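Local coordinates for protein acetylserotonin O-methyltransferase (Homo sapiens, PDB 4A6D) that catalyses the last step of melatonin synthesis, transferring a methyl group from S-adenosylmethionine to N-acetylserotonin, at residues A[85-88]-A[89-92]; A[106-109]-A[110-114]; A[165-168]-A[169-172]. All coordinates share one frame; numbering follows the deposited sequence.

In the fold
All three contacts are local, each within or at the start of a helix, and none touches another; their centres lie 21 to 23 Å apart. Contact 1 starts helix 88-94 after a strand of the dimerisation domain and is the more peripheral, with two of seven touching residues buried and its centre about 21 Å from the chain's centre; its chemistry is that of an N-terminus, hydroxyl caps and a bound sulfate. Contacts 2 and 3, about 11 and 12 Å from that centre and on opposite sides of it, are about half buried. In helix 103-117 contact 2 has a doubly bonded carbonyl and a pi-type turn, whereas contact 3, in the methyltransferase domain, lacks backbone bonds at residues 169-170.

Contact 1 of 3, residues A[85-88]-A[89-92]; sequences RNTE and LSSD. With SO4 (sulfate ion), chain G.
Ser90 OG is the polar atom on which this turn converges. It accepts the backbone N-H of Thr87 (Thr87 N to Ser90 OG 2.9 Å), and its own proton has two acceptors within reach, Asn86 OD1 at 2.9 Å and the carbonyl oxygen of Leu72. The return bond runs from Ser90 N to Thr87 OG1, 3.1 Å long and, at 170°, almost straight. These reciprocal bonds define a capping box, with Thr87 as the N-cap of helix 88-94. In both residues the hydroxyl sits between the backbone N and the carbonyl carbon, which turns each oxygen to the other's amide. Thr87 OG1 has a second hydrogen bond, to Leu72 O, so the cap is tied to the chain just before strand 73-78.

Beyond the box, Ser91 N donates to Thr87 O (3.2 Å), and Asp92 N donates to Glu88 O at 3.0 Å. A sulfate, probably from the crystallisation liquor, lies at the N-terminal end: Glu88 N points at its O3 over 3.1 Å with an N-H...O angle of 172°. The helix dipole would probably assist this anion binding. Glu88, bent at chi2, brings OE1 to 3.7 Å from Asp92 OD2, the two carboxylate planes 60° apart; such proximity of like charges would probably raise the proton affinity of one of them.

The turn thus joins the hairpin strand 81-86 to helix 88-94 in the dimerisation domain, consistent with a winged-helix arrangement. Asn86 ND2 bonds to Phe34 O of helix 33-39, Asn86 packs on Leu73 of strand 73-78, and Leu89 meets Leu12 of the second subunit.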
loop_
_atom_site.group_PDB
_atom_site.type_symbol
_atom_site.label_atom_id
_atom_site.label_comp_id
_atom_site.label_asym_id
_atom_site.label_seq_id
_atom_site.Cartn_x
_atom_site.Cartn_y
_atom_site.Cartn_z
ATOM N N ARG A 85 -17.624 13.510 -10.951
ATOM C CA ARG A 85 -17.772 14.643 -10.051
ATOM C C ARG A 85 -17.182 14.278 -8.687
ATOM O O ARG A 85 -17.038 13.091 -8.384
ATOM C CB ARG A 85 -19.254 15.086 -9.970
ATOM C CG ARG A 85 -20.126 14.338 -8.964
ATOM C CD ARG A 85 -21.598 14.656 -9.152
ATOM N NE ARG A 85 -22.439 13.465 -8.995
ATOM C CZ ARG A 85 -22.618 12.528 -9.926
ATOM N NH1 ARG A 85 -21.999 12.620 -11.101
ATOM N NH2 ARG A 85 -23.401 11.485 -9.687
ATOM N N ASN A 86 -16.829 15.287 -7.878
ATOM C CA ASN A 86 -16.281 15.080 -6.540
ATOM C C ASN A 86 -17.369 14.619 -5.564
ATOM O O ASN A 86 -18.569 14.853 -5.787
ATOM C CB ASN A 86 -15.626 16.366 -6.014
ATOM C CG ASN A 86 -14.197 16.602 -6.441
ATOM O OD1 ASN A 86 -13.337 15.717 -6.378
ATOM N ND2 ASN A 86 -13.890 17.841 -6.799
ATOM N N THR A 87 -16.929 13.954 -4.489
ATOM C CA THR A 87 -17.760 13.499 -3.372
ATOM C C THR A 87 -17.622 14.538 -2.242
ATOM O O THR A 87 -16.936 15.553 -2.418
ATOM C CB THR A 87 -17.250 12.143 -2.861
ATOM O OG1 THR A 87 -15.836 12.229 -2.646
ATOM C CG2 THR A 87 -17.611 10.993 -3.775
ATOM N N GLU A 88 -18.233 14.272 -1.071
ATOM C CA GLU A 88 -18.094 15.159 0.088
ATOM C C GLU A 88 -16.665 15.001 0.588
ATOM O O GLU A 88 -16.006 15.996 0.869
ATOM C CB GLU A 88 -19.104 14.801 1.190
ATOM C CG GLU A 88 -20.496 15.361 0.942
ATOM C CD GLU A 88 -20.814 16.721 1.537
ATOM O OE1 GLU A 88 -19.882 17.427 1.992
ATOM O OE2 GLU A 88 -22.012 17.088 1.533
ATOM N N LEU A 89 -16.166 13.743 0.577
ATOM C CA LEU A 89 -14.817 13.323 0.963
ATOM C C LEU A 89 -13.732 14.099 0.201
ATOM O O LEU A 89 -12.863 14.691 0.824
ATOM C CB LEU A 89 -14.674 11.797 0.683
ATOM C CG LEU A 89 -13.581 11.030 1.441
ATOM C CD1 LEU A 89 -13.880 9.546 1.463
ATOM C CD2 LEU A 89 -12.204 11.280 0.860
ATOM N N SER A 90 -13.753 14.033 -1.139
ATOM C CA SER A 90 -12.756 14.656 -2.005
ATOM C C SER A 90 -12.811 16.166 -2.000
ATOM O O SER A 90 -11.769 16.807 -2.069
ATOM C CB SER A 90 -12.800 14.086 -3.423
ATOM O OG SER A 90 -14.087 14.130 -4.018
ATOM N N SER A 91 -14.018 16.736 -1.903
ATOM C CA SER A 91 -14.194 18.185 -1.848
ATOM C C SER A 91 -13.558 18.726 -0.549
ATOM O O SER A 91 -12.750 19.658 -0.591
ATOM C CB SER A 91 -15.679 18.535 -1.926
ATOM O OG SER A 91 -15.912 19.903 -1.633
ATOM N N ASP A 92 -13.867 18.076 0.583
ATOM C CA ASP A 92 -13.380 18.454 1.902
ATOM C C ASP A 92 -11.920 18.108 2.164
ATOM O O ASP A 92 -11.249 18.875 2.858
ATOM C CB ASP A 92 -14.266 17.841 3.010
ATOM C CG ASP A 92 -15.757 18.160 2.965
ATOM O OD1 ASP A 92 -16.135 19.170 2.325
ATOM O OD2 ASP A 92 -16.546 17.388 3.551
HETATM S S SO4 G . -21.423 12.230 -1.721
HETATM O O1 SO4 G . -22.308 12.950 -0.785
HETATM O O2 SO4 G . -21.075 13.114 -2.824
HETATM O O3 SO4 G . -20.194 11.832 -1.018
HETATM O O4 SO4 G . -22.115 11.041 -2.241
#

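Contact 2 of 3, residues A[106-109]-A[110-114]; sequences LKYM and GRTSY. With SO4 (sulfate ion), chain F.
Tyr108 and Thr112 are set obliquely, with Thr112 OG1 3.0 Å above the centre of the tyrosine ring. The same hydroxyl donates to Tyr108 O at 2.7 Å, while Thr112 N reaches that oxygen from the opposite face of its plane, so one carbonyl oxygen accepts two hydrogen bonds. OG1 lies between the backbone N and the carbonyl carbon (chi1 61°), which turns it back to the preceding turn; CB follows over the ring as a CH-pi contact, 19° off the normal.

Lys107 and Arg111 instead run side by side. Lys107 CB lies 3.7 Å above the guanidinium plane. At the guanidinium edge stands a sulfate, probably from the crystallisation liquor; Lys107 NZ donates to sulfate O1 at 3.2 Å, Arg111 NH1 only weakly. Arg111 NH2 is salt-bridged to Glu30.

Tyr114 N bonds to Met109 O at 2.8 Å, marking a pi-type turn. Ser113 there borders the substrate site, weakly bonded to Gln306 and about 4 Å, between side chains, from Asn302, both substrate-binding. Helix 7-31 meets Met109 through Phe26, and helix 150-161 sets Phe156 edge-to-face with Tyr108; Tyr114 stacks on Tyr114 of the second subunit.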
loop_
_atom_site.group_PDB
_atom_site.type_symbol
_atom_site.label_atom_id
_atom_site.label_comp_id
_atom_site.label_asym_id
_atom_site.label_seq_id
_atom_site.Cartn_x
_atom_site.Cartn_y
_atom_site.Cartn_z
ATOM N N LEU A 106 -0.660 13.483 1.664
ATOM C CA LEU A 106 -0.855 12.346 0.771
ATOM C C LEU A 106 0.259 12.262 -0.267
ATOM O O LEU A 106 0.902 11.221 -0.367
ATOM C CB LEU A 106 -2.242 12.383 0.142
ATOM C CG LEU A 106 -3.404 12.215 1.115
ATOM C CD1 LEU A 106 -4.705 12.245 0.383
ATOM C CD2 LEU A 106 -3.292 10.928 1.900
ATOM N N LYS A 107 0.583 13.395 -0.914
ATOM C CA LYS A 107 1.695 13.515 -1.852
ATOM C C LYS A 107 3.016 13.184 -1.131
ATOM O O LYS A 107 3.841 12.483 -1.700
ATOM C CB LYS A 107 1.754 14.936 -2.417
ATOM C CG LYS A 107 0.655 15.278 -3.411
ATOM C CD LYS A 107 0.645 16.777 -3.642
ATOM C CE LYS A 107 -0.252 17.181 -4.773
ATOM N NZ LYS A 107 -0.085 18.618 -5.087
ATOM N N TYR A 108 3.196 13.636 0.132
ATOM C CA TYR A 108 4.418 13.337 0.893
ATOM C C TYR A 108 4.539 11.844 1.216
ATOM O O TYR A 108 5.631 11.295 1.075
ATOM C CB TYR A 108 4.529 14.198 2.166
ATOM C CG TYR A 108 5.748 13.890 3.009
ATOM C CD1 TYR A 108 6.973 14.508 2.756
ATOM C CD2 TYR A 108 5.685 12.969 4.055
ATOM C CE1 TYR A 108 8.098 14.232 3.536
ATOM C CE2 TYR A 108 6.805 12.684 4.839
ATOM C CZ TYR A 108 8.008 13.315 4.574
ATOM O OH TYR A 108 9.115 13.016 5.333
ATOM N N MET A 109 3.434 11.207 1.695
ATOM C CA MET A 109 3.370 9.760 1.994
ATOM C C MET A 109 3.741 8.959 0.708
ATOM O O MET A 109 4.518 7.999 0.756
ATOM C CB MET A 109 1.954 9.339 2.450
ATOM C CG MET A 109 1.575 9.786 3.842
ATOM S SD MET A 109 0.096 8.896 4.393
ATOM C CE MET A 109 -0.500 9.946 5.504
ATOM N N GLY A 110 3.220 9.426 -0.421
ATOM C CA GLY A 110 3.462 8.830 -1.724
ATOM C C GLY A 110 4.888 8.915 -2.202
ATOM O O GLY A 110 5.422 7.927 -2.695
ATOM N N ARG A 111 5.514 10.081 -2.037
ATOM C CA ARG A 111 6.883 10.372 -2.479
ATOM C C ARG A 111 7.989 9.898 -1.528
ATOM O O ARG A 111 9.057 9.538 -2.000
ATOM C CB ARG A 111 7.045 11.882 -2.804
ATOM C CG ARG A 111 6.243 12.337 -4.036
ATOM C CD ARG A 111 5.933 13.830 -4.077
ATOM N NE ARG A 111 4.873 14.129 -5.051
ATOM C CZ ARG A 111 4.265 15.306 -5.177
ATOM N NH1 ARG A 111 4.598 16.321 -4.389
ATOM N NH2 ARG A 111 3.315 15.476 -6.090
ATOM N N THR A 112 7.777 9.937 -0.207
ATOM C CA THR A 112 8.834 9.561 0.735
ATOM C C THR A 112 8.562 8.279 1.524
ATOM O O THR A 112 9.325 7.328 1.397
ATOM C CB THR A 112 9.181 10.736 1.668
ATOM O OG1 THR A 112 7.996 11.058 2.385
ATOM C CG2 THR A 112 9.651 11.950 0.923
ATOM N N SER A 113 7.526 8.271 2.362
ATOM C CA SER A 113 7.168 7.130 3.221
ATOM C C SER A 113 7.016 5.830 2.446
ATOM O O SER A 113 7.511 4.797 2.894
ATOM C CB SER A 113 5.880 7.416 3.992
ATOM O OG SER A 113 5.865 8.750 4.467
ATOM N N TYR A 114 6.315 5.880 1.295
ATOM C CA TYR A 114 6.063 4.724 0.421
ATOM C C TYR A 114 7.374 4.086 0.002
ATOM O O TYR A 114 7.520 2.870 0.112
ATOM C CB TYR A 114 5.204 5.133 -0.790
ATOM C CG TYR A 114 4.820 3.978 -1.679
ATOM C CD1 TYR A 114 5.672 3.542 -2.702
ATOM C CD2 TYR A 114 3.596 3.336 -1.531
ATOM C CE1 TYR A 114 5.323 2.476 -3.526
ATOM C CE2 TYR A 114 3.228 2.278 -2.367
ATOM C CZ TYR A 114 4.104 1.839 -3.350
ATOM O OH TYR A 114 3.745 0.805 -4.188
HETATM S S SO4 F . 3.498 19.936 -4.699
HETATM O O1 SO4 F . 3.040 18.992 -5.735
HETATM O O2 SO4 F . 4.918 19.701 -4.425
HETATM O O3 SO4 F . 3.308 21.304 -5.178
HETATM O O4 SO4 F . 2.719 19.752 -3.454
#

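Contact 3 of 3, residues A[165-168]-A[169-172]; sequences SVNG and RSVL
An unusual first torsion brings Ser170 to Asn167: chi1 of Ser170 is -18°, nearly eclipsing OG with the backbone N, and this swings the hydroxyl to Asn167 O. In Asn167 the first torsion is also off the staggered positions, which bears only on where its side-chain amide lies. The setting is helix 164-173 of the Rossmann-like methyltransferase domain, kinked where the amides of Arg169 and Ser170 make no bond to the preceding turn.

At this kink Ser170 OG donates to Asn167 O over 3.2 Å, a side-chain hydroxyl bonding to the carbonyl three residues back. The approach is steep: the C=O...OG angle is 110° and the hydroxyl oxygen stands 51° out of the carbonyl plane. Asn167 ND2 comes to 3.6 Å from Ser170 OG, while OD1 of that amide accepts from Tyr338 N, so its orientation is held from outside the helix. Replacing Ser170 by an alanine would take away this hydroxyl and would probably leave Asn167 O without its side-chain donor, in a turn already short of backbone bonds.

Val171 crosses Asn167 at about a right angle, its CG1 3.7 Å from Asn167 ND2. Val171 lies near Trp164, which binds the cofactor, but its own side chain is about 9 Å from the bound S-adenosylmethionine, a second-shell position. Leu172 packs against Leu193 and Leu200 of helix 192-200.

Regular helical bonding returns beyond the kink: Leu172 N donates to Gly168 O over 3.2 Å. The same carbonyl oxygen is also approached by two apolar carbons, with Leu172 CG and Val171 CG2 each 3.4 Å from Gly168 O.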
loop_
_atom_site.group_PDB
_atom_site.type_symbol
_atom_site.label_atom_id
_atom_site.label_comp_id
_atom_site.label_asym_id
_atom_site.label_seq_id
_atom_site.Cartn_x
_atom_site.Cartn_y
_atom_site.Cartn_z
ATOM N N SER A 165 -5.869 21.181 10.774
ATOM C CA SER A 165 -7.115 21.733 10.235
ATOM C C SER A 165 -8.322 20.868 10.665
ATOM O O SER A 165 -9.445 21.371 10.725
ATOM C CB SER A 165 -7.043 21.824 8.714
ATOM O OG SER A 165 -6.860 20.557 8.104
ATOM N N VAL A 166 -8.071 19.580 10.986
ATOM C CA VAL A 166 -9.081 18.620 11.451
ATOM C C VAL A 166 -8.927 18.257 12.930
ATOM O O VAL A 166 -9.928 18.149 13.619
ATOM C CB VAL A 166 -9.169 17.336 10.579
ATOM C CG1 VAL A 166 -10.273 17.452 9.549
ATOM C CG2 VAL A 166 -7.847 17.007 9.906
ATOM N N ASN A 167 -7.683 18.017 13.399
ATOM C CA ASN A 167 -7.377 17.574 14.767
ATOM C C ASN A 167 -6.994 18.690 15.762
ATOM O O ASN A 167 -6.976 18.434 16.969
ATOM C CB ASN A 167 -6.257 16.503 14.721
ATOM C CG ASN A 167 -6.350 15.409 15.775
ATOM O OD1 ASN A 167 -6.091 14.234 15.488
ATOM N ND2 ASN A 167 -6.685 15.753 17.030
ATOM N N GLY A 168 -6.682 19.885 15.255
ATOM C CA GLY A 168 -6.247 21.030 16.050
ATOM C C GLY A 168 -7.097 21.390 17.249
ATOM O O GLY A 168 -6.573 21.473 18.364
ATOM N N ARG A 169 -8.413 21.598 17.040
ATOM C CA ARG A 169 -9.338 21.998 18.108
ATOM C C ARG A 169 -9.433 21.012 19.272
ATOM O O ARG A 169 -9.479 21.453 20.423
ATOM C CB ARG A 169 -10.735 22.368 17.573
ATOM C CG ARG A 169 -11.393 23.451 18.410
ATOM C CD ARG A 169 -12.880 23.623 18.205
ATOM N NE ARG A 169 -13.374 24.636 19.144
ATOM C CZ ARG A 169 -13.977 24.368 20.303
ATOM N NH1 ARG A 169 -14.232 23.110 20.653
ATOM N NH2 ARG A 169 -14.355 25.354 21.103
ATOM N N SER A 170 -9.449 19.699 18.971
ATOM C CA SER A 170 -9.546 18.608 19.950
ATOM C C SER A 170 -8.390 18.693 20.972
ATOM O O SER A 170 -8.630 18.772 22.171
ATOM C CB SER A 170 -9.522 17.241 19.254
ATOM O OG SER A 170 -9.819 17.292 17.863
ATOM N N VAL A 171 -7.150 18.690 20.479
ATOM C CA VAL A 171 -5.933 18.700 21.287
ATOM C C VAL A 171 -5.718 19.960 22.092
ATOM O O VAL A 171 -5.336 19.873 23.259
ATOM C CB VAL A 171 -4.675 18.235 20.517
ATOM C CG1 VAL A 171 -4.808 16.773 20.090
ATOM C CG2 VAL A 171 -4.370 19.134 19.318
ATOM N N LEU A 172 -6.003 21.126 21.500
ATOM C CA LEU A 172 -5.815 22.394 22.188
ATOM C C LEU A 172 -6.892 22.701 23.232
ATOM O O LEU A 172 -6.614 23.455 24.179
ATOM C CB LEU A 172 -5.601 23.541 21.194
ATOM C CG LEU A 172 -4.423 23.363 20.207
ATOM C CD1 LEU A 172 -4.517 24.340 19.076
ATOM C CD2 LEU A 172 -3.062 23.444 20.900
#